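GTPase-activating protein skywalker (Drosophila melanogaster, PDB 6R82) activates the GTPase activity of Rab35 and so regulates synaptic vesicle protein turnover through endosomes, the piece crystallised here being its TLDc domain. Local coordinates at residues T98-L103 with Q144-D149; F16-W21 with L58-T63; Q90-T95 with M135-G140. All coordinates share one frame; numbering follows the deposited sequence.

Contact 1 of 3, residues T98-L103 with Q144-D149; sequences TFLFSL and QAIWMD
The methyl of Ala145 presses unusually hard into the fork of Leu100: its CB lies 3.5 Å from Leu100 CD1, closer than carbons normally pack, and 4.0 Å from Leu100 CD2. With no hydrogen bond crossing the gap, this is a purely apolar meeting of one branched side chain with two successive residues. The second is Ile146, whose terminal CD1 reaches Leu100 CD2 at 4.2 Å; here the two side chains run antiparallel past one another and touch through their outer methyls alone. Ile146 can do this because its CG1 arm stands anti to the carbonyl carbon (chi1 -56°), with CG2 anti to the backbone N. Successive residues of a regular strand would point to opposite faces, but Ala145 and Ile146 form a classic beta bulge facing Ile138, and both therefore turn their side chains toward Leu100. The bulge lies where two layers of the domain pack, consistent with the beta-sandwich core of TLDc domains: strand 99-104 pairs with strands 68-73 and 108-110, strand 146-149 with strands 135-138 and 154-156. Leu100 and Tyr110 share backbone hydrogen bonds, while the side chain of Leu100 also lies against Ile138, Phe163 and Asn165, and that of Ile146 against Phe69 of strand 68-73. At the bulge itself the hydroxyl OG1 of Thr157 is hydrogen-bonded to Ala145 O, which gives this carbonyl a polar partner within the buried interior.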
ATOM      1  N   THR A  98       5.910  -7.600   1.398  1.00 39.95           N
ATOM      2  CA  THR A  98       5.412  -6.303   0.949  1.00 40.54           C
ATOM      3  C   THR A  98       6.048  -5.938  -0.391  1.00 42.55           C
ATOM      4  O   THR A  98       7.237  -6.166  -0.603  1.00 42.71           O
ATOM      5  CB  THR A  98       5.751  -5.231   2.001  1.00 41.14           C
ATOM      6  OG1 THR A  98       5.121  -5.551   3.254  1.00 42.56           O
ATOM      7  CG2 THR A  98       5.341  -3.845   1.535  1.00 40.10           C
ATOM      8  N   PHE A  99       5.257  -5.375  -1.308  1.00 41.80           N
ATOM      9  CA  PHE A  99       5.825  -4.935  -2.577  1.00 40.66           C
ATOM     10  C   PHE A  99       5.025  -3.762  -3.102  1.00 41.52           C
ATOM     11  O   PHE A  99       3.851  -3.593  -2.761  1.00 42.68           O
ATOM     12  CB  PHE A  99       5.883  -6.063  -3.636  1.00 44.56           C
ATOM     13  CG  PHE A  99       4.524  -6.572  -4.115  1.00 40.99           C
ATOM     14  CD1 PHE A  99       3.828  -5.926  -5.136  1.00 43.28           C
ATOM     15  CD2 PHE A  99       3.977  -7.729  -3.576  1.00 40.36           C
ATOM     16  CE1 PHE A  99       2.601  -6.409  -5.593  1.00 44.54           C
ATOM     17  CE2 PHE A  99       2.751  -8.228  -4.028  1.00 37.69           C
ATOM     18  CZ  PHE A  99       2.055  -7.559  -5.028  1.00 42.60           C
ATOM     19  N   LEU A 100       5.678  -2.950  -3.932  1.00 44.57           N
ATOM     20  CA  LEU A 100       5.038  -1.854  -4.647  1.00 44.22           C
ATOM     21  C   LEU A 100       4.651  -2.284  -6.055  1.00 44.84           C
ATOM     22  O   LEU A 100       5.249  -3.183  -6.646  1.00 48.93           O
ATOM     23  CB  LEU A 100       5.960  -0.641  -4.757  1.00 52.92           C
ATOM     24  CG  LEU A 100       6.688  -0.106  -3.538  1.00 54.10           C
ATOM     25  CD1 LEU A 100       7.864   0.729  -4.018  1.00 53.92           C
ATOM     26  CD2 LEU A 100       5.713   0.723  -2.715  1.00 47.59           C
ATOM     27  N   PHE A 101       3.662  -1.595  -6.604  1.00 47.43           N
ATOM     28  CA  PHE A 101       3.284  -1.793  -7.992  1.00 50.76           C
ATOM     29  C   PHE A 101       2.835  -0.458  -8.565  1.00 54.21           C
ATOM     30  O   PHE A 101       2.481   0.468  -7.828  1.00 48.74           O
ATOM     31  CB  PHE A 101       2.165  -2.838  -8.137  1.00 47.88           C
ATOM     32  CG  PHE A 101       0.853  -2.407  -7.551  1.00 46.57           C
ATOM     33  CD1 PHE A 101      -0.053  -1.670  -8.293  1.00 48.65           C
ATOM     34  CD2 PHE A 101       0.529  -2.730  -6.242  1.00 49.03           C
ATOM     35  CE1 PHE A 101      -1.263  -1.261  -7.749  1.00 51.31           C
ATOM     36  CE2 PHE A 101      -0.678  -2.334  -5.690  1.00 45.62           C
ATOM     37  CZ  PHE A 101      -1.578  -1.595  -6.446  1.00 52.35           C
ATOM     38  N   SER A 102       2.847  -0.379  -9.895  1.00 55.45           N
ATOM     39  CA  SER A 102       2.165   0.674 -10.630  1.00 59.79           C
ATOM     40  C   SER A 102       1.397   0.037 -11.775  1.00 58.13           C
ATOM     41  O   SER A 102       1.856  -0.941 -12.371  1.00 55.86           O
ATOM     42  CB  SER A 102       3.142   1.734 -11.182  1.00 61.94           C
ATOM     43  OG  SER A 102       4.283   1.136 -11.773  1.00 59.80           O
ATOM     44  N   LEU A 103       0.223   0.587 -12.070  1.00 62.74           N
ATOM     45  CA  LEU A 103      -0.575   0.146 -13.207  1.00 67.54           C
ATOM     46  C   LEU A 103      -0.600   1.146 -14.358  1.00 71.56           C
ATOM     47  O   LEU A 103      -0.633   0.722 -15.515  1.00 69.96           O
ATOM     48  CB  LEU A 103      -2.014  -0.155 -12.759  1.00 61.81           C
ATOM     49  CG  LEU A 103      -2.186  -1.360 -11.824  1.00 62.37           C
ATOM     50  CD1 LEU A 103      -3.657  -1.729 -11.655  1.00 62.54           C
ATOM     51  CD2 LEU A 103      -1.394  -2.551 -12.334  1.00 59.58           C
ATOM     52  N   GLN A 144      11.155   7.942   0.176  1.00 61.16           N
ATOM     53  CA  GLN A 144       9.907   7.286   0.539  1.00 60.25           C
ATOM     54  C   GLN A 144       9.126   6.976  -0.730  1.00 57.11           C
ATOM     55  O   GLN A 144       8.741   7.890  -1.469  1.00 60.02           O
ATOM     56  CB  GLN A 144       9.095   8.161   1.500  1.00 54.48           C
ATOM     57  CG  GLN A 144       9.844   8.382   2.814  1.00 58.39           C
ATOM     58  CD  GLN A 144       9.077   9.221   3.810  1.00 62.63           C
ATOM     59  OE1 GLN A 144       8.529  10.277   3.472  1.00 61.00           O
ATOM     60  NE2 GLN A 144       9.028   8.753   5.054  1.00 62.13           N
ATOM     61  N   ALA A 145       8.887   5.686  -0.979  1.00 54.64           N
ATOM     62  CA  ALA A 145       8.239   5.273  -2.222  1.00 51.81           C
ATOM     63  C   ALA A 145       6.820   5.818  -2.323  1.00 53.26           C
ATOM     64  O   ALA A 145       6.419   6.336  -3.371  1.00 58.35           O
ATOM     65  CB  ALA A 145       8.239   3.752  -2.331  1.00 53.41           C
ATOM     66  N   ILE A 146       6.028   5.675  -1.260  1.00 48.72           N
ATOM     67  CA  ILE A 146       4.695   6.265  -1.187  1.00 50.64           C
ATOM     68  C   ILE A 146       4.581   6.987   0.147  1.00 52.65           C
ATOM     69  O   ILE A 146       4.949   6.431   1.188  1.00 51.94           O
ATOM     70  CB  ILE A 146       3.569   5.219  -1.326  1.00 47.50           C
ATOM     71  CG1 ILE A 146       3.712   4.425  -2.619  1.00 48.30           C
ATOM     72  CG2 ILE A 146       2.198   5.883  -1.295  1.00 47.22           C
ATOM     73  CD1 ILE A 146       2.560   3.462  -2.858  1.00 51.69           C
ATOM     74  N   TRP A 147       4.073   8.217   0.114  1.00 50.81           N
ATOM     75  CA  TRP A 147       3.882   9.034   1.306  1.00 49.41           C
ATOM     76  C   TRP A 147       2.574   9.779   1.132  1.00 50.20           C
ATOM     77  O   TRP A 147       2.319  10.320   0.057  1.00 54.41           O
ATOM     78  CB  TRP A 147       5.040  10.023   1.506  1.00 52.20           C
ATOM     79  CG  TRP A 147       4.938  10.836   2.781  1.00 51.38           C
ATOM     80  CD1 TRP A 147       5.576  10.590   3.958  1.00 49.12           C
ATOM     81  CD2 TRP A 147       4.142  12.012   2.995  1.00 48.87           C
ATOM     82  NE1 TRP A 147       5.236  11.546   4.892  1.00 51.29           N
ATOM     83  CE2 TRP A 147       4.353  12.425   4.327  1.00 50.65           C
ATOM     84  CE3 TRP A 147       3.274  12.755   2.187  1.00 53.45           C
ATOM     85  CZ2 TRP A 147       3.727  13.546   4.870  1.00 52.04           C
ATOM     86  CZ3 TRP A 147       2.653  13.866   2.726  1.00 56.75           C
ATOM     87  CH2 TRP A 147       2.882  14.253   4.057  1.00 54.62           C
ATOM     88  N   MET A 148       1.739   9.791   2.165  1.00 46.48           N
ATOM     89  CA  MET A 148       0.435  10.432   2.091  1.00 49.05           C
ATOM     90  C   MET A 148       0.134  11.133   3.408  1.00 48.61           C
ATOM     91  O   MET A 148       0.558  10.685   4.471  1.00 48.65           O
ATOM     92  CB  MET A 148      -0.664   9.410   1.773  1.00 52.88           C
ATOM     93  CG  MET A 148      -0.640   8.876   0.348  1.00 59.92           C
ATOM     94  SD  MET A 148      -2.092   7.856  -0.038  1.00 61.81           S
ATOM     95  CE  MET A 148      -1.673   6.392   0.935  1.00 53.77           C
ATOM     96  N   ASP A 149      -0.607  12.232   3.331  1.00 51.58           N
ATOM     97  CA  ASP A 149      -0.832  13.067   4.503  1.00 53.18           C
ATOM     98  C   ASP A 149      -2.082  12.627   5.267  1.00 53.20           C
ATOM     99  O   ASP A 149      -2.825  11.732   4.850  1.00 49.56           O
ATOM    100  CB  ASP A 149      -0.900  14.558   4.109  1.00 53.25           C
ATOM    101  CG  ASP A 149      -2.166  14.946   3.318  1.00 56.96           C
ATOM    102  OD1 ASP A 149      -3.221  14.276   3.394  1.00 54.08           O
ATOM    103  OD2 ASP A 149      -2.101  15.985   2.614  1.00 60.14           O
TER

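Contact 2 of 3, residues F16-W21 with L58-T63; sequences FTLWSW and LLMIKT
Apolar contact alone joins Leu18 to Leu58 and Met60, and on the helix side a single methyl does the work. Leu18 CD1 meets Met60 CE at 3.5 Å, the two side chains meeting end to end, tip to tip, and the same methyl touches Leu58 CD2 at 3.8 Å, where the leucines cross obliquely. Met60 comes to this position with CG anti to its backbone N and a bend at the thioether (chi3 -54°), which swings the terminal methyl onto Leu18. Being two residues apart on strand 57-63, Leu58 and Met60 project from the same face and receive the leucine together. The arrangement is a helix laid on a sheet: helix 13-18, the second helix of the chain, covers one face of the antiparallel strands of the TLDc domain, with strand 57-63 running between strands 68-73 and 173-185. Phe101 and Leu103 of strand 99-104 also pack on Leu18, while Phe14 and Leu15 from the same helix cover Met60 and Leu58 respectively. No hydrogen bond crosses the contact; those nearby lie within segment 16-21 or run to outside residues. Trp21 N bonds to Leu18 O, three residues back, at 2.8 Å, whereas Trp19 N to Phe16 O, at 3.5 Å, is weak. The indole NE1 of Trp19 bonds to Thr27 O, and Lys109 NZ to Trp21 O.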
ATOM      1  N   PHE A  16      -8.111  -7.790 -10.861  1.00 38.81           N
ATOM      2  CA  PHE A  16      -7.855  -8.929 -11.739  1.00 40.92           C
ATOM      3  C   PHE A  16      -6.533  -8.775 -12.472  1.00 41.19           C
ATOM      4  O   PHE A  16      -5.840  -9.774 -12.708  1.00 42.16           O
ATOM      5  CB  PHE A  16      -9.020  -9.110 -12.719  1.00 33.91           C
ATOM      6  CG  PHE A  16     -10.247  -9.712 -12.086  1.00 37.07           C
ATOM      7  CD1 PHE A  16     -10.310 -11.073 -11.828  1.00 36.47           C
ATOM      8  CD2 PHE A  16     -11.329  -8.916 -11.728  1.00 37.47           C
ATOM      9  CE1 PHE A  16     -11.428 -11.638 -11.220  1.00 34.02           C
ATOM     10  CE2 PHE A  16     -12.457  -9.469 -11.132  1.00 39.47           C
ATOM     11  CZ  PHE A  16     -12.508 -10.842 -10.881  1.00 40.64           C
ATOM     12  N   THR A  17      -6.147  -7.531 -12.797  1.00 43.26           N
ATOM     13  CA  THR A  17      -4.837  -7.279 -13.402  1.00 43.59           C
ATOM     14  C   THR A  17      -3.714  -7.598 -12.433  1.00 44.43           C
ATOM     15  O   THR A  17      -2.675  -8.132 -12.834  1.00 47.25           O
ATOM     16  CB  THR A  17      -4.728  -5.817 -13.850  1.00 50.21           C
ATOM     17  OG1 THR A  17      -5.856  -5.483 -14.666  1.00 54.98           O
ATOM     18  CG2 THR A  17      -3.454  -5.585 -14.639  1.00 51.91           C
ATOM     19  N   LEU A  18      -3.901  -7.260 -11.152  1.00 43.80           N
ATOM     20  CA  LEU A  18      -2.875  -7.475 -10.131  1.00 47.26           C
ATOM     21  C   LEU A  18      -2.807  -8.911  -9.623  1.00 43.93           C
ATOM     22  O   LEU A  18      -1.822  -9.266  -8.967  1.00 42.39           O
ATOM     23  CB  LEU A  18      -3.141  -6.580  -8.915  1.00 46.92           C
ATOM     24  CG  LEU A  18      -2.963  -5.088  -9.087  1.00 51.14           C
ATOM     25  CD1 LEU A  18      -3.310  -4.407  -7.786  1.00 57.64           C
ATOM     26  CD2 LEU A  18      -1.531  -4.799  -9.486  1.00 55.24           C
ATOM     27  N   TRP A  19      -3.840  -9.722  -9.877  1.00 40.80           N
ATOM     28  CA  TRP A  19      -4.032 -10.945  -9.097  1.00 41.36           C
ATOM     29  C   TRP A  19      -2.805 -11.850  -9.131  1.00 41.70           C
ATOM     30  O   TRP A  19      -2.396 -12.390  -8.089  1.00 39.28           O
ATOM     31  CB  TRP A  19      -5.274 -11.697  -9.577  1.00 37.05           C
ATOM     32  CG  TRP A  19      -5.905 -12.532  -8.482  1.00 44.79           C
ATOM     33  CD1 TRP A  19      -6.035 -13.899  -8.455  1.00 37.05           C
ATOM     34  CD2 TRP A  19      -6.470 -12.052  -7.250  1.00 40.26           C
ATOM     35  NE1 TRP A  19      -6.651 -14.292  -7.283  1.00 39.76           N
ATOM     36  CE2 TRP A  19      -6.928 -13.183  -6.529  1.00 42.56           C
ATOM     37  CE3 TRP A  19      -6.644 -10.776  -6.692  1.00 39.46           C
ATOM     38  CZ2 TRP A  19      -7.540 -13.077  -5.275  1.00 40.80           C
ATOM     39  CZ3 TRP A  19      -7.249 -10.669  -5.450  1.00 39.93           C
ATOM     40  CH2 TRP A  19      -7.689 -11.813  -4.750  1.00 41.50           C
ATOM     41  N   SER A  20      -2.178 -12.005 -10.302  1.00 39.69           N
ATOM     42  CA  SER A  20      -1.046 -12.926 -10.405  1.00 40.76           C
ATOM     43  C   SER A  20       0.211 -12.409  -9.715  1.00 41.88           C
ATOM     44  O   SER A  20       1.162 -13.182  -9.547  1.00 38.87           O
ATOM     45  CB  SER A  20      -0.728 -13.242 -11.877  1.00 42.24           C
ATOM     46  OG  SER A  20      -0.425 -12.068 -12.615  1.00 48.12           O
ATOM     47  N   TRP A  21       0.250 -11.148  -9.287  1.00 41.96           N
ATOM     48  CA  TRP A  21       1.427 -10.678  -8.555  1.00 43.58           C
ATOM     49  C   TRP A  21       1.381 -10.967  -7.058  1.00 44.48           C
ATOM     50  O   TRP A  21       2.416 -10.843  -6.389  1.00 40.80           O
ATOM     51  CB  TRP A  21       1.614  -9.176  -8.754  1.00 48.37           C
ATOM     52  CG  TRP A  21       2.036  -8.803 -10.124  1.00 55.32           C
ATOM     53  CD1 TRP A  21       2.621  -9.614 -11.060  1.00 57.11           C
ATOM     54  CD2 TRP A  21       1.916  -7.517 -10.727  1.00 56.25           C
ATOM     55  NE1 TRP A  21       2.867  -8.903 -12.210  1.00 59.04           N
ATOM     56  CE2 TRP A  21       2.441  -7.612 -12.030  1.00 60.04           C
ATOM     57  CE3 TRP A  21       1.418  -6.290 -10.291  1.00 55.38           C
ATOM     58  CZ2 TRP A  21       2.475  -6.529 -12.898  1.00 62.14           C
ATOM     59  CZ3 TRP A  21       1.455  -5.218 -11.155  1.00 60.44           C
ATOM     60  CH2 TRP A  21       1.982  -5.342 -12.438  1.00 61.33           C
ATOM     61  N   LEU A  58      -4.191  -4.719   0.356  1.00 35.45           N
ATOM     62  CA  LEU A  58      -3.811  -4.215  -0.954  1.00 41.42           C
ATOM     63  C   LEU A  58      -4.280  -2.770  -1.040  1.00 37.37           C
ATOM     64  O   LEU A  58      -5.479  -2.492  -0.923  1.00 38.56           O
ATOM     65  CB  LEU A  58      -4.429  -5.061  -2.074  1.00 40.82           C
ATOM     66  CG  LEU A  58      -3.936  -4.795  -3.501  1.00 49.29           C
ATOM     67  CD1 LEU A  58      -2.422  -4.923  -3.576  1.00 44.60           C
ATOM     68  CD2 LEU A  58      -4.583  -5.777  -4.461  1.00 49.34           C
ATOM     69  N   LEU A  59      -3.339  -1.860  -1.225  1.00 37.94           N
ATOM     70  CA  LEU A  59      -3.623  -0.433  -1.253  1.00 46.64           C
ATOM     71  C   LEU A  59      -3.539   0.050  -2.696  1.00 41.18           C
ATOM     72  O   LEU A  59      -2.550  -0.224  -3.381  1.00 45.57           O
ATOM     73  CB  LEU A  59      -2.632   0.320  -0.358  1.00 40.95           C
ATOM     74  CG  LEU A  59      -3.012   1.744   0.033  1.00 54.52           C
ATOM     75  CD1 LEU A  59      -2.588   2.044   1.472  1.00 51.78           C
ATOM     76  CD2 LEU A  59      -2.375   2.715  -0.945  1.00 54.00           C
ATOM     77  N   MET A  60      -4.575   0.745  -3.157  1.00 42.33           N
ATOM     78  CA  MET A  60      -4.638   1.229  -4.534  1.00 49.33           C
ATOM     79  C   MET A  60      -4.947   2.719  -4.552  1.00 44.66           C
ATOM     80  O   MET A  60      -5.976   3.146  -4.025  1.00 48.66           O
ATOM     81  CB  MET A  60      -5.690   0.471  -5.341  1.00 51.75           C
ATOM     82  CG  MET A  60      -5.343   0.414  -6.826  1.00 61.25           C
ATOM     83  SD  MET A  60      -6.296  -0.841  -7.680  1.00 87.38           S
ATOM     84  CE  MET A  60      -5.936  -2.301  -6.685  1.00 58.18           C
ATOM     85  N   ILE A  61      -4.078   3.497  -5.192  1.00 48.30           N
ATOM     86  CA  ILE A  61      -4.219   4.947  -5.285  1.00 52.33           C
ATOM     87  C   ILE A  61      -4.517   5.320  -6.728  1.00 52.73           C
ATOM     88  O   ILE A  61      -3.807   4.896  -7.649  1.00 55.17           O
ATOM     89  CB  ILE A  61      -2.954   5.674  -4.796  1.00 53.58           C
ATOM     90  CG1 ILE A  61      -2.716   5.379  -3.314  1.00 54.17           C
ATOM     91  CG2 ILE A  61      -3.061   7.187  -5.051  1.00 52.97           C
ATOM     92  CD1 ILE A  61      -1.299   5.599  -2.862  1.00 49.97           C
ATOM     93  N   LYS A  62      -5.554   6.127  -6.919  1.00 56.69           N
ATOM     94  CA  LYS A  62      -5.856   6.751  -8.201  1.00 62.62           C
ATOM     95  C   LYS A  62      -5.647   8.257  -8.033  1.00 59.30           C
ATOM     96  O   LYS A  62      -6.347   8.900  -7.241  1.00 59.99           O
ATOM     97  CB  LYS A  62      -7.282   6.415  -8.641  1.00 58.16           C
ATOM     98  CG  LYS A  62      -7.479   4.950  -9.116  1.00 66.58           C
ATOM     99  CD  LYS A  62      -8.762   4.318  -8.550  1.00 71.17           C
ATOM    100  CE  LYS A  62      -8.619   2.813  -8.334  1.00 72.75           C
ATOM    101  NZ  LYS A  62      -7.752   2.482  -7.159  1.00 69.89           N
ATOM    102  N   THR A  63      -4.676   8.814  -8.759  1.00 59.97           N
ATOM    103  CA  THR A  63      -4.392  10.243  -8.664  1.00 64.74           C
ATOM    104  C   THR A  63      -5.293  11.053  -9.594  1.00 67.65           C
ATOM    105  O   THR A  63      -5.880  10.534 -10.546  1.00 65.17           O
ATOM    106  CB  THR A  63      -2.931  10.548  -9.002  1.00 65.49           C
ATOM    107  OG1 THR A  63      -2.756  10.589 -10.422  1.00 67.85           O
ATOM    108  CG2 THR A  63      -2.009   9.504  -8.400  1.00 61.19           C
TER

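Contact 3 of 3, residues Q90-T95 with M135-G140; sequences QAYFGT and MITIGG
Tyr92 makes a loop-to-strand packing contact with Thr137 and Gly140, joining segment 90-95, in the long connection between strands 68-73 and 99-104, to strand 135-138 and the turn that follows it. Its phenol end carries all of the contact. OH lies 3.5 Å from Gly140 CA, and CZ is 4.0 Å from the same carbon, so the tyrosine covers the glycine backbone at an oblique slant. From strand 135-138 the methyl CG2 of Thr137 comes within 4.0 Å of Tyr92 OH, its side chain crossing the tyrosine at about a right angle. Glycine suits position 140: a beta carbon there would fall 2.4 Å from Tyr92 OH, a clash. Its neighbour Gly139 has backbone angles that themselves call for glycine, and the two form the start of the glycine-rich turn leading into the next strand of the TLDc sheet, 146-149. Thr137 OG1 stands anti to the backbone N (chi1 -175°), a setting that directs the hydroxyl to Ile146 O on that strand and puts CG2 in the crowded position, against the tyrosine. An alanine in place of Tyr92 would take away the ring and hydroxyl and would probably open a gap over Gly140 CA, leaving the Thr137 methyl without its neighbour from the loop. Ala130, Leu127 and Gln144 also pack on Tyr92, and the loop here runs alongside strand 129-131, Phe93 sharing a backbone hydrogen bond with Met129.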
ATOM      1  N   GLN A  90       8.667   1.703  17.352  1.00 45.31           N
ATOM      2  CA  GLN A  90       9.343   1.336  16.118  1.00 43.91           C
ATOM      3  C   GLN A  90       8.721   2.080  14.948  1.00 45.27           C
ATOM      4  O   GLN A  90       7.504   2.019  14.744  1.00 52.69           O
ATOM      5  CB  GLN A  90       9.258  -0.176  15.901  1.00 50.27           C
ATOM      6  CG  GLN A  90      10.095  -0.970  16.890  1.00 52.15           C
ATOM      7  CD  GLN A  90      11.572  -0.602  16.815  1.00 61.10           C
ATOM      8  OE1 GLN A  90      12.046   0.260  17.565  1.00 65.36           O
ATOM      9  NE2 GLN A  90      12.302  -1.242  15.900  1.00 61.75           N
ATOM     10  N   ALA A  91       9.551   2.781  14.179  1.00 46.26           N
ATOM     11  CA  ALA A  91       9.043   3.504  13.016  1.00 46.92           C
ATOM     12  C   ALA A  91       8.524   2.536  11.956  1.00 52.49           C
ATOM     13  O   ALA A  91       7.324   2.509  11.652  1.00 52.85           O
ATOM     14  CB  ALA A  91      10.137   4.402  12.439  1.00 53.94           C
ATOM     15  N   TYR A  92       9.405   1.700  11.414  1.00 46.76           N
ATOM     16  CA  TYR A  92       9.082   0.850  10.276  1.00 43.97           C
ATOM     17  C   TYR A  92       8.762  -0.570  10.731  1.00 45.93           C
ATOM     18  O   TYR A  92       9.400  -1.102  11.644  1.00 42.05           O
ATOM     19  CB  TYR A  92      10.240   0.830   9.274  1.00 44.59           C
ATOM     20  CG  TYR A  92      10.220   2.010   8.329  1.00 49.82           C
ATOM     21  CD1 TYR A  92       9.426   1.986   7.187  1.00 43.90           C
ATOM     22  CD2 TYR A  92      10.980   3.161   8.583  1.00 49.87           C
ATOM     23  CE1 TYR A  92       9.385   3.057   6.318  1.00 48.44           C
ATOM     24  CE2 TYR A  92      10.949   4.250   7.703  1.00 48.24           C
ATOM     25  CZ  TYR A  92      10.149   4.187   6.575  1.00 52.14           C
ATOM     26  OH  TYR A  92      10.081   5.237   5.684  1.00 54.88           O
ATOM     27  N   PHE A  93       7.773  -1.185  10.082  1.00 40.27           N
ATOM     28  CA  PHE A  93       7.392  -2.556  10.394  1.00 40.73           C
ATOM     29  C   PHE A  93       7.005  -3.267   9.098  1.00 39.26           C
ATOM     30  O   PHE A  93       6.967  -2.660   8.026  1.00 39.17           O
ATOM     31  CB  PHE A  93       6.255  -2.592  11.429  1.00 38.58           C
ATOM     32  CG  PHE A  93       4.963  -1.957  10.946  1.00 37.27           C
ATOM     33  CD1 PHE A  93       4.817  -0.577  10.912  1.00 37.56           C
ATOM     34  CD2 PHE A  93       3.901  -2.750  10.522  1.00 39.84           C
ATOM     35  CE1 PHE A  93       3.634   0.013  10.479  1.00 39.64           C
ATOM     36  CE2 PHE A  93       2.722  -2.178  10.080  1.00 38.93           C
ATOM     37  CZ  PHE A  93       2.583  -0.789  10.056  1.00 42.06           C
ATOM     38  N   GLY A  94       6.742  -4.567   9.193  1.00 40.74           N
ATOM     39  CA  GLY A  94       6.320  -5.367   8.049  1.00 38.90           C
ATOM     40  C   GLY A  94       7.338  -6.431   7.669  1.00 42.33           C
ATOM     41  O   GLY A  94       8.387  -6.584   8.292  1.00 42.02           O
ATOM     42  N   THR A  95       6.993  -7.198   6.633  1.00 40.36           N
ATOM     43  CA  THR A  95       7.867  -8.257   6.140  1.00 46.15           C
ATOM     44  C   THR A  95       8.196  -8.048   4.666  1.00 43.14           C
ATOM     45  O   THR A  95       7.587  -7.227   3.968  1.00 43.33           O
ATOM     46  CB  THR A  95       7.243  -9.652   6.301  1.00 47.49           C
ATOM     47  OG1 THR A  95       6.309  -9.867   5.231  1.00 43.09           O
ATOM     48  CG2 THR A  95       6.549  -9.800   7.632  1.00 45.15           C
ATOM     49  N   MET A 135       0.911  10.902   8.927  1.00 43.67           N
ATOM     50  CA  MET A 135       1.246  10.357   7.617  1.00 44.95           C
ATOM     51  C   MET A 135       1.195   8.837   7.629  1.00 46.69           C
ATOM     52  O   MET A 135       1.314   8.183   8.670  1.00 43.68           O
ATOM     53  CB  MET A 135       2.639  10.804   7.161  1.00 45.65           C
ATOM     54  CG  MET A 135       3.749  10.324   8.071  1.00 48.97           C
ATOM     55  SD  MET A 135       4.359   8.659   7.693  1.00 54.91           S
ATOM     56  CE  MET A 135       4.764   8.041   9.335  1.00 47.70           C
ATOM     57  N   ILE A 136       1.065   8.292   6.428  1.00 45.51           N
ATOM     58  CA  ILE A 136       1.232   6.876   6.160  1.00 43.36           C
ATOM     59  C   ILE A 136       2.242   6.764   5.026  1.00 46.65           C
ATOM     60  O   ILE A 136       2.179   7.534   4.062  1.00 43.60           O
ATOM     61  CB  ILE A 136      -0.120   6.219   5.813  1.00 44.75           C
ATOM     62  CG1 ILE A 136      -0.054   4.712   5.973  1.00 50.51           C
ATOM     63  CG2 ILE A 136      -0.615   6.605   4.420  1.00 47.79           C
ATOM     64  CD1 ILE A 136      -1.297   4.153   6.624  1.00 51.71           C
ATOM     65  N   THR A 137       3.213   5.860   5.164  1.00 46.51           N
ATOM     66  CA  THR A 137       4.260   5.746   4.158  1.00 49.55           C
ATOM     67  C   THR A 137       4.604   4.279   3.934  1.00 46.45           C
ATOM     68  O   THR A 137       4.436   3.441   4.825  1.00 45.94           O
ATOM     69  CB  THR A 137       5.525   6.550   4.550  1.00 50.70           C
ATOM     70  OG1 THR A 137       6.489   6.518   3.487  1.00 50.81           O
ATOM     71  CG2 THR A 137       6.163   5.984   5.788  1.00 48.81           C
ATOM     72  N   ILE A 138       5.082   3.975   2.725  1.00 49.99           N
ATOM     73  CA  ILE A 138       5.474   2.620   2.337  1.00 43.95           C
ATOM     74  C   ILE A 138       6.759   2.702   1.525  1.00 46.02           C
ATOM     75  O   ILE A 138       6.829   3.452   0.548  1.00 49.74           O
ATOM     76  CB  ILE A 138       4.379   1.918   1.509  1.00 44.69           C
ATOM     77  CG1 ILE A 138       3.057   1.861   2.281  1.00 44.90           C
ATOM     78  CG2 ILE A 138       4.848   0.525   1.065  1.00 45.60           C
ATOM     79  CD1 ILE A 138       1.878   1.534   1.412  1.00 48.81           C
ATOM     80  N   GLY A 139       7.760   1.915   1.909  1.00 42.00           N
ATOM     81  CA  GLY A 139       9.021   1.895   1.194  1.00 52.74           C
ATOM     82  C   GLY A 139       9.952   3.021   1.598  1.00 52.08           C
ATOM     83  O   GLY A 139       9.803   4.163   1.147  1.00 54.63           O
ATOM     84  N   GLY A 140      10.920   2.713   2.461  1.00 53.23           N
ATOM     85  CA  GLY A 140      11.802   3.713   3.013  1.00 56.96           C
ATOM     86  C   GLY A 140      13.266   3.426   2.717  1.00 59.46           C
ATOM     87  O   GLY A 140      13.617   2.438   2.067  1.00 57.20           O
TER

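In the fold
All three contacts belong to one compact TLDc domain and reach the same extended antiparallel sheet system. Contact 2 closes along the chain before contacts 1 and 3 open, whereas the segments of contacts 1 and 3 alternate. The centre of contact 1 is about 11 Å from those of both others, which are about 19 Å apart on opposite sides of the chain's centre. Phe101 CZ packs 3.5 Å from Leu59 O, joining contact 1 to contact 2. Just beyond the neighbouring strands 135-138 and 146-149, Ala145 N and Gly139 O make a probable hydrogen bond, 2.8 Å. Contact 1 thus sits between the other two, touching contact 2 by packing and segment 135-140 largely by hydrogen bonds.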